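Local coordinates for trichothecene 15-O-acetyltransferase TRI3 (Fusarium sporotrichioides, PDB 3FOT), which transfers an acetyl group to the 15-hydroxyl of trichothecene intermediates during biosynthesis of fungal sesquiterpene mycotoxins such as T-2 toxin, at residues Pro277-His282 with Asp466-Gln471; Leu489-Asn494 with Lys505-Ile510. All blocks are in the same frame, centred on the assembly; numbering follows the deposited sequence.

Interaction 1 (Pro277-His282 with Asp466-Gln471); sequences PRCVIH and DFVVNQ
Pro-277 lays the CB-CG side of its ring against the Asn-470 to Gln-471 chain just past the strand end. Its CB lies 3.7 Å from the backbone N of Gln-471, and its CG meets OD1 of Asn-470 at 3.7 Å, the two side chains crossing at a slant. At the other end, the extended branch of Ile-281 (chi1 -66°, chi2 171°) carries CD1 to within 3.8 Å of Asp-466 OD1, a methyl against a carboxylate oxygen with no hydrogen bond. Midway, Cys-279 SG faces Val-468 CG1 at 3.9 Å; both residues were modelled in two conformers, so this apolar contact is doubtful. The strands belong to different sheets: 277-283 edges a four-stranded sheet, whereas 457-469 joins a six-stranded sheet with strands from the N-terminal half, as in the two-domain BAHD acyltransferases. Segments 277-282 and 466-471 run 145° apart and close from 8.7 Å between the CA atoms of Ile-281 and Asp-466 to 5.2 Å between those of Pro-277 and Gln-471. Asn-470 is held by Trp-138 NE1 at OD1, and by Ala-49 O and Glu-142 at ND2. Backbone bonds to Ala-56 and Tyr-54 fix Asp-466 and Val-468.

Interaction 2 (Leu489-Asn494 with Lys505-Ile510); sequences LNIIYN and KYLQSI
Ile-491 sets its CD1 methyl against the root of Leu-507, coming to 3.7 Å from Leu-507 CB and 3.9 Å from Leu-507 CA. The setting is a strand followed by a helix that folds back over it: strand 486-494 leads through a short connection into helix 500-516, which packs on one face of the four-stranded sheet, roughly antiparallel to strand 486-494. The short segments have 151° between their directions and axes 9.7 Å apart, a separation bridged by apolar contacts, with no hydrogen bond across. Ile-491 and Leu-507 slide past each other in opposite sense: the extended isoleucine branch reaches toward the helix, while Leu-507, its CG trans to the backbone N (chi1 -178°), reaches back toward the strand. This puts Leu-507 CD1 between two strand residues, 3.8 Å from Leu-489 CB and close to the Ile-491 side chain. Leu-489 slants across both Leu-507 and Ile-510; its CD2 meets Ile-510 CG2 at 3.7 Å, so Leu-507 and Ile-510, about one helical turn apart, share the same leucine. Farther out, Leu-489 also touches Thr-310 of helix 306-321 and Met-514 of helix 500-516. Tyr-506 stands at the flank of the contact. One face of its ring receives Ile-510 CG1, offset toward the rim, and its far end leans on helix 306-321, where OH makes a weak hydrogen bond to Ile-314 O. Toward the strand, the ring turns an edge and not a face: Ile-491 CD1 lies near the ring plane, 4.0 Å from Tyr-506 CD2, and the same methyl is 4.2 Å from Ile-510 CD1.

The two contacts meet in one sheet, where strands 277-283 and 486-494 are antiparallel neighbours. Arg-278 N to Tyr-493 O at 2.7 Å and His-282 N to Leu-489 O at 2.8 Å are probable backbone hydrogen bonds between them. Interaction 1 uses the face toward the second sheet and interaction 2 the face covered by helix 500-516, which Val-280 and His-282 of the edge strand also touch. Their centres are about 10 Å apart. Asn-494 ND2 bonds Gln-471 O, adding a direct tie between 489-494 and 466-471. Both interactions lie away from His-414, which binds 15-deacetylcalonectrin.

Interaction 1 (Pro277-His282 with Asp466-Gln471)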
ATOM      1  N   PRO A 277     -11.764  -3.907 -10.239  1.00 17.24           N
ATOM      2  CA  PRO A 277     -10.322  -3.631 -10.238  1.00 17.32           C
ATOM      3  C   PRO A 277      -9.562  -4.780 -10.858  1.00 17.37           C
ATOM      4  O   PRO A 277      -9.912  -5.958 -10.636  1.00 17.15           O
ATOM      5  CB  PRO A 277      -9.979  -3.495  -8.740  1.00 17.39           C
ATOM      6  CG  PRO A 277     -11.027  -4.270  -8.042  1.00 18.25           C
ATOM      7  CD  PRO A 277     -12.284  -4.123  -8.874  1.00 17.51           C
ATOM      8  N   ARG A 278      -8.538  -4.457 -11.643  1.00 16.99           N
ATOM      9  CA  ARG A 278      -7.722  -5.479 -12.253  1.00 17.30           C
ATOM     10  C   ARG A 278      -6.273  -5.078 -12.142  1.00 16.80           C
ATOM     11  O   ARG A 278      -5.965  -3.932 -11.826  1.00 17.51           O
ATOM     12  CB  ARG A 278      -8.074  -5.691 -13.722  1.00 17.46           C
ATOM     13  CG  ARG A 278      -9.503  -6.126 -13.995  1.00 18.96           C
ATOM     14  CD  ARG A 278      -9.842  -7.466 -13.364  1.00 21.60           C
ATOM     15  NE  ARG A 278     -11.144  -7.952 -13.811  1.00 23.96           N
ATOM     16  CZ  ARG A 278     -11.685  -9.117 -13.449  1.00 25.68           C
ATOM     17  NH1 ARG A 278     -11.049  -9.929 -12.619  1.00 25.02           N
ATOM     18  NH2 ARG A 278     -12.872  -9.475 -13.924  1.00 26.35           N
ATOM     19  N   CYS A 279      -5.381  -6.018 -12.391  1.00 17.44           N
ATOM     20  CA  CYS A 279      -3.949  -5.793 -12.230  0.50 17.41           C
ATOM     21  C   CYS A 279      -3.148  -6.390 -13.396  1.00 17.55           C
ATOM     22  O   CYS A 279      -3.476  -7.468 -13.844  1.00 17.53           O
ATOM     23  CB  CYS A 279      -3.513  -6.426 -10.904  0.50 18.24           C
ATOM     24  SG  CYS A 279      -1.871  -5.991 -10.353  0.50 18.87           S
ATOM     25  N   VAL A 280      -2.093  -5.708 -13.847  1.00 16.36           N
ATOM     26  CA  VAL A 280      -1.143  -6.277 -14.796  1.00 15.87           C
ATOM     27  C   VAL A 280       0.216  -6.141 -14.139  1.00 15.31           C
ATOM     28  O   VAL A 280       0.567  -5.063 -13.671  1.00 15.47           O
ATOM     29  CB  VAL A 280      -1.159  -5.558 -16.164  1.00 15.64           C
ATOM     30  CG1 VAL A 280      -0.097  -6.174 -17.079  1.00 18.07           C
ATOM     31  CG2 VAL A 280      -2.521  -5.686 -16.812  1.00 15.86           C
ATOM     32  N   ILE A 281       0.972  -7.241 -14.081  1.00 15.32           N
ATOM     33  CA  ILE A 281       2.248  -7.269 -13.355  1.00 14.90           C
ATOM     34  C   ILE A 281       3.408  -7.601 -14.299  1.00 14.94           C
ATOM     35  O   ILE A 281       3.297  -8.489 -15.144  1.00 16.46           O
ATOM     36  CB  ILE A 281       2.209  -8.350 -12.233  1.00 15.01           C
ATOM     37  CG1 ILE A 281       1.194  -7.980 -11.144  1.00 13.82           C
ATOM     38  CG2 ILE A 281       3.591  -8.551 -11.649  1.00 15.94           C
ATOM     39  CD1 ILE A 281       0.920  -9.072 -10.130  1.00 15.83           C
ATOM     40  N   HIS A 282       4.523  -6.892 -14.159  1.00 14.73           N
ATOM     41  CA  HIS A 282       5.746  -7.257 -14.876  1.00 14.41           C
ATOM     42  C   HIS A 282       6.849  -7.347 -13.848  1.00 14.24           C
ATOM     43  O   HIS A 282       7.213  -6.354 -13.244  1.00 13.37           O
ATOM     44  CB  HIS A 282       6.131  -6.234 -15.939  1.00 14.81           C
ATOM     45  CG  HIS A 282       7.296  -6.665 -16.765  1.00 16.30           C
ATOM     46  ND1 HIS A 282       8.596  -6.566 -16.322  1.00 18.01           N
ATOM     47  CD2 HIS A 282       7.355  -7.262 -17.980  1.00 19.48           C
ATOM     48  CE1 HIS A 282       9.411  -7.073 -17.232  1.00 16.90           C
ATOM     49  NE2 HIS A 282       8.686  -7.491 -18.253  1.00 21.80           N
ATOM     50  N   ASP A 466       3.410  -9.667  -3.953  1.00 13.01           N
ATOM     51  CA  ASP A 466       2.715  -8.701  -4.815  1.00 14.23           C
ATOM     52  C   ASP A 466       1.742  -7.871  -3.996  1.00 14.63           C
ATOM     53  O   ASP A 466       0.913  -8.407  -3.296  1.00 15.72           O
ATOM     54  CB  ASP A 466       2.003  -9.421  -5.954  1.00 14.12           C
ATOM     55  CG  ASP A 466       2.975 -10.073  -6.894  1.00 16.00           C
ATOM     56  OD1 ASP A 466       3.719  -9.308  -7.561  1.00 15.11           O
ATOM     57  OD2 ASP A 466       3.007 -11.327  -6.940  1.00 19.10           O
ATOM     58  N   PHE A 467       1.842  -6.558  -4.113  1.00 14.94           N
ATOM     59  CA  PHE A 467       1.065  -5.649  -3.297  1.00 15.24           C
ATOM     60  C   PHE A 467       0.077  -4.947  -4.223  1.00 15.55           C
ATOM     61  O   PHE A 467       0.472  -4.268  -5.180  1.00 14.77           O
ATOM     62  CB  PHE A 467       1.993  -4.653  -2.607  1.00 16.92           C
ATOM     63  CG  PHE A 467       1.287  -3.634  -1.780  1.00 17.70           C
ATOM     64  CD1 PHE A 467       0.999  -3.875  -0.448  1.00 21.85           C
ATOM     65  CD2 PHE A 467       0.901  -2.420  -2.333  1.00 22.59           C
ATOM     66  CE1 PHE A 467       0.341  -2.934   0.315  1.00 22.51           C
ATOM     67  CE2 PHE A 467       0.241  -1.479  -1.555  1.00 22.09           C
ATOM     68  CZ  PHE A 467      -0.033  -1.736  -0.248  1.00 19.19           C
ATOM     69  N   VAL A 468      -1.205  -5.172  -3.969  1.00 15.37           N
ATOM     70  CA  VAL A 468      -2.259  -4.563  -4.777  0.50 15.33           C
ATOM     71  C   VAL A 468      -3.184  -3.683  -3.921  1.00 15.52           C
ATOM     72  O   VAL A 468      -3.469  -3.991  -2.759  1.00 15.80           O
ATOM     73  CB  VAL A 468      -3.048  -5.622  -5.623  0.50 15.64           C
ATOM     74  CG1 VAL A 468      -2.086  -6.496  -6.458  0.50 14.37           C
ATOM     75  CG2 VAL A 468      -3.890  -6.494  -4.751  0.50 16.37           C
ATOM     76  N   VAL A 469      -3.617  -2.561  -4.496  1.00 15.19           N
ATOM     77  CA  VAL A 469      -4.620  -1.698  -3.865  1.00 14.35           C
ATOM     78  C   VAL A 469      -5.733  -1.578  -4.877  1.00 14.42           C
ATOM     79  O   VAL A 469      -5.447  -1.253  -6.043  1.00 14.32           O
ATOM     80  CB  VAL A 469      -4.085  -0.300  -3.556  1.00 14.25           C
ATOM     81  CG1 VAL A 469      -5.168   0.540  -2.904  1.00 14.10           C
ATOM     82  CG2 VAL A 469      -2.873  -0.408  -2.638  1.00 15.63           C
ATOM     83  N   ASN A 470      -6.974  -1.864  -4.472  1.00 12.37           N
ATOM     84  CA  ASN A 470      -8.096  -1.833  -5.408  1.00 12.65           C
ATOM     85  C   ASN A 470      -8.162  -0.460  -6.069  1.00 12.80           C
ATOM     86  O   ASN A 470      -7.868   0.542  -5.432  1.00 12.83           O
ATOM     87  CB  ASN A 470      -9.424  -2.088  -4.702  1.00 11.96           C
ATOM     88  CG  ASN A 470      -9.674  -3.570  -4.414  1.00 13.36           C
ATOM     89  OD1 ASN A 470      -8.998  -4.455  -4.948  1.00 12.71           O
ATOM     90  ND2 ASN A 470     -10.659  -3.835  -3.576  1.00  8.80           N
ATOM     91  N   GLN A 471      -8.549  -0.431  -7.340  1.00 14.21           N
ATOM     92  CA  GLN A 471      -8.655   0.821  -8.091  1.00 15.04           C
ATOM     93  C   GLN A 471     -10.069   0.968  -8.658  1.00 16.14           C
ATOM     94  O   GLN A 471     -10.503   0.146  -9.479  1.00 15.62           O
ATOM     95  CB  GLN A 471      -7.624   0.875  -9.220  1.00 15.35           C
ATOM     96  CG  GLN A 471      -7.814   2.038 -10.224  1.00 16.30           C
ATOM     97  CD  GLN A 471      -7.557   3.414  -9.617  1.00 17.73           C
ATOM     98  OE1 GLN A 471      -8.201   3.810  -8.648  1.00 19.17           O
ATOM     99  NE2 GLN A 471      -6.628   4.163 -10.214  1.00 16.31           N
TER

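Interaction 2 (Leu489-Asn494 with Lys505-Ile510)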
ATOM      1  N   LEU A 489       6.884  -4.160 -11.376  1.00 11.00           N
ATOM      2  CA  LEU A 489       5.946  -3.076 -11.667  1.00 13.01           C
ATOM      3  C   LEU A 489       4.583  -3.685 -11.803  1.00 12.58           C
ATOM      4  O   LEU A 489       4.394  -4.677 -12.511  1.00 12.97           O
ATOM      5  CB  LEU A 489       6.299  -2.307 -12.954  1.00 12.67           C
ATOM      6  CG  LEU A 489       7.460  -1.316 -12.885  1.00 16.15           C
ATOM      7  CD1 LEU A 489       8.734  -2.091 -13.055  1.00 20.75           C
ATOM      8  CD2 LEU A 489       7.333  -0.277 -14.025  1.00 16.74           C
ATOM      9  N   ASN A 490       3.621  -3.081 -11.116  1.00 13.03           N
ATOM     10  CA  ASN A 490       2.215  -3.478 -11.170  0.50 13.20           C
ATOM     11  C   ASN A 490       1.390  -2.267 -11.627  1.00 13.05           C
ATOM     12  O   ASN A 490       1.621  -1.165 -11.123  1.00 12.95           O
ATOM     13  CB  ASN A 490       1.790  -3.899  -9.762  0.50 13.52           C
ATOM     14  CG  ASN A 490       0.510  -4.739  -9.731  0.50 15.48           C
ATOM     15  OD1 ASN A 490      -0.274  -4.776 -10.683  0.50 16.87           O
ATOM     16  ND2 ASN A 490       0.298  -5.418  -8.606  0.50 17.61           N
ATOM     17  N   ILE A 491       0.476  -2.468 -12.554  1.00 12.36           N
ATOM     18  CA  ILE A 491      -0.470  -1.416 -12.865  1.00 12.25           C
ATOM     19  C   ILE A 491      -1.843  -1.917 -12.467  1.00 12.03           C
ATOM     20  O   ILE A 491      -2.312  -2.963 -12.939  1.00 12.49           O
ATOM     21  CB  ILE A 491      -0.488  -1.008 -14.343  1.00 12.59           C
ATOM     22  CG1 ILE A 491       0.906  -0.593 -14.820  1.00 10.93           C
ATOM     23  CG2 ILE A 491      -1.499   0.153 -14.544  1.00 11.76           C
ATOM     24  CD1 ILE A 491       0.937  -0.034 -16.277  1.00 12.37           C
ATOM     25  N   ILE A 492      -2.478  -1.174 -11.571  1.00 12.22           N
ATOM     26  CA  ILE A 492      -3.842  -1.494 -11.195  1.00 12.88           C
ATOM     27  C   ILE A 492      -4.750  -0.505 -11.912  1.00 12.53           C
ATOM     28  O   ILE A 492      -4.416   0.681 -12.046  1.00 12.88           O
ATOM     29  CB  ILE A 492      -4.065  -1.437  -9.678  1.00 13.35           C
ATOM     30  CG1 ILE A 492      -3.047  -2.305  -8.943  1.00 16.90           C
ATOM     31  CG2 ILE A 492      -5.440  -1.933  -9.313  1.00 14.96           C
ATOM     32  CD1 ILE A 492      -2.011  -1.511  -8.268  1.00 22.95           C
ATOM     33  N   TYR A 493      -5.855  -1.025 -12.411  1.00 12.34           N
ATOM     34  CA  TYR A 493      -6.763  -0.222 -13.200  1.00 12.94           C
ATOM     35  C   TYR A 493      -8.142  -0.763 -12.980  1.00 13.14           C
ATOM     36  O   TYR A 493      -8.307  -1.848 -12.404  1.00 13.85           O
ATOM     37  CB  TYR A 493      -6.369  -0.260 -14.668  1.00 13.13           C
ATOM     38  CG  TYR A 493      -6.539  -1.581 -15.367  1.00 11.93           C
ATOM     39  CD1 TYR A 493      -7.599  -1.782 -16.246  1.00 14.58           C
ATOM     40  CD2 TYR A 493      -5.627  -2.630 -15.177  1.00 14.22           C
ATOM     41  CE1 TYR A 493      -7.757  -2.976 -16.900  1.00 14.48           C
ATOM     42  CE2 TYR A 493      -5.776  -3.824 -15.840  1.00 13.71           C
ATOM     43  CZ  TYR A 493      -6.843  -3.987 -16.704  1.00 15.33           C
ATOM     44  OH  TYR A 493      -7.015  -5.184 -17.368  1.00 17.12           O
ATOM     45  N   ASN A 494      -9.137   0.006 -13.392  1.00 13.51           N
ATOM     46  CA  ASN A 494     -10.491  -0.490 -13.362  1.00 14.09           C
ATOM     47  C   ASN A 494     -10.873  -0.923 -14.766  1.00 14.71           C
ATOM     48  O   ASN A 494     -10.678  -0.161 -15.712  1.00 13.87           O
ATOM     49  CB  ASN A 494     -11.425   0.585 -12.843  1.00 14.58           C
ATOM     50  CG  ASN A 494     -12.756   0.022 -12.470  1.00 15.20           C
ATOM     51  OD1 ASN A 494     -13.621  -0.139 -13.329  1.00 18.08           O
ATOM     52  ND2 ASN A 494     -12.902  -0.365 -11.203  1.00 15.02           N
ATOM     53  N   LYS A 505       0.247  -2.989 -22.962  1.00 15.49           N
ATOM     54  CA  LYS A 505       1.040  -2.264 -23.966  1.00 15.32           C
ATOM     55  C   LYS A 505       1.774  -1.109 -23.286  1.00 14.64           C
ATOM     56  O   LYS A 505       2.979  -0.906 -23.480  1.00 14.10           O
ATOM     57  CB  LYS A 505       0.134  -1.747 -25.097  1.00 15.74           C
ATOM     58  CG  LYS A 505       0.883  -0.975 -26.178  1.00 18.39           C
ATOM     59  N   TYR A 506       1.042  -0.381 -22.456  1.00 13.80           N
ATOM     60  CA  TYR A 506       1.617   0.740 -21.714  1.00 12.77           C
ATOM     61  C   TYR A 506       2.687   0.246 -20.729  1.00 12.87           C
ATOM     62  O   TYR A 506       3.778   0.789 -20.677  1.00 12.05           O
ATOM     63  CB  TYR A 506       0.515   1.532 -20.999  1.00 13.10           C
ATOM     64  CG  TYR A 506       1.016   2.819 -20.354  1.00 12.41           C
ATOM     65  CD1 TYR A 506       1.468   3.879 -21.137  1.00 14.46           C
ATOM     66  CD2 TYR A 506       1.024   2.972 -18.966  1.00 13.57           C
ATOM     67  CE1 TYR A 506       1.932   5.066 -20.561  1.00 12.53           C
ATOM     68  CE2 TYR A 506       1.487   4.149 -18.374  1.00 14.34           C
ATOM     69  CZ  TYR A 506       1.949   5.188 -19.186  1.00 12.74           C
ATOM     70  OH  TYR A 506       2.417   6.352 -18.639  1.00 13.55           O
ATOM     71  N   LEU A 507       2.383  -0.799 -19.953  1.00 12.29           N
ATOM     72  CA  LEU A 507       3.378  -1.344 -19.003  1.00 12.57           C
ATOM     73  C   LEU A 507       4.673  -1.755 -19.718  1.00 11.56           C
ATOM     74  O   LEU A 507       5.792  -1.456 -19.259  1.00 11.37           O
ATOM     75  CB  LEU A 507       2.785  -2.552 -18.255  1.00 12.19           C
ATOM     76  CG  LEU A 507       3.709  -3.188 -17.199  1.00 13.41           C
ATOM     77  CD1 LEU A 507       4.303  -2.151 -16.197  1.00 16.11           C
ATOM     78  CD2 LEU A 507       2.931  -4.293 -16.469  1.00 14.10           C
ATOM     79  N   GLN A 508       4.523  -2.431 -20.847  1.00 12.06           N
ATOM     80  CA  GLN A 508       5.695  -2.888 -21.609  1.00 12.49           C
ATOM     81  C   GLN A 508       6.534  -1.704 -22.122  1.00 11.58           C
ATOM     82  O   GLN A 508       7.781  -1.771 -22.182  1.00 10.52           O
ATOM     83  CB  GLN A 508       5.267  -3.786 -22.776  1.00 12.66           C
ATOM     84  CG  GLN A 508       4.778  -5.190 -22.314  1.00 16.57           C
ATOM     85  CD  GLN A 508       5.752  -5.836 -21.302  1.00 22.96           C
ATOM     86  OE1 GLN A 508       5.417  -6.025 -20.117  1.00 27.08           O
ATOM     87  NE2 GLN A 508       6.973  -6.126 -21.756  1.00 22.87           N
ATOM     88  N   SER A 509       5.852  -0.627 -22.488  1.00 11.65           N
ATOM     89  CA  SER A 509       6.532   0.595 -22.928  1.00 11.27           C
ATOM     90  C   SER A 509       7.383   1.187 -21.803  1.00 11.30           C
ATOM     91  O   SER A 509       8.540   1.596 -22.015  1.00 10.93           O
ATOM     92  CB  SER A 509       5.499   1.631 -23.418  1.00 12.18           C
ATOM     93  OG  SER A 509       6.172   2.815 -23.886  1.00 12.36           O
ATOM     94  N   ILE A 510       6.793   1.265 -20.607  1.00 10.35           N
ATOM     95  CA  ILE A 510       7.497   1.762 -19.443  1.00 10.29           C
ATOM     96  C   ILE A 510       8.716   0.898 -19.193  1.00 10.83           C
ATOM     97  O   ILE A 510       9.809   1.418 -19.016  1.00  9.42           O
ATOM     98  CB  ILE A 510       6.612   1.704 -18.177  1.00 10.30           C
ATOM     99  CG1 ILE A 510       5.414   2.654 -18.303  1.00 11.71           C
ATOM    100  CG2 ILE A 510       7.434   1.996 -16.926  1.00 10.73           C
ATOM    101  CD1 ILE A 510       4.273   2.265 -17.335  1.00 10.10           C
TER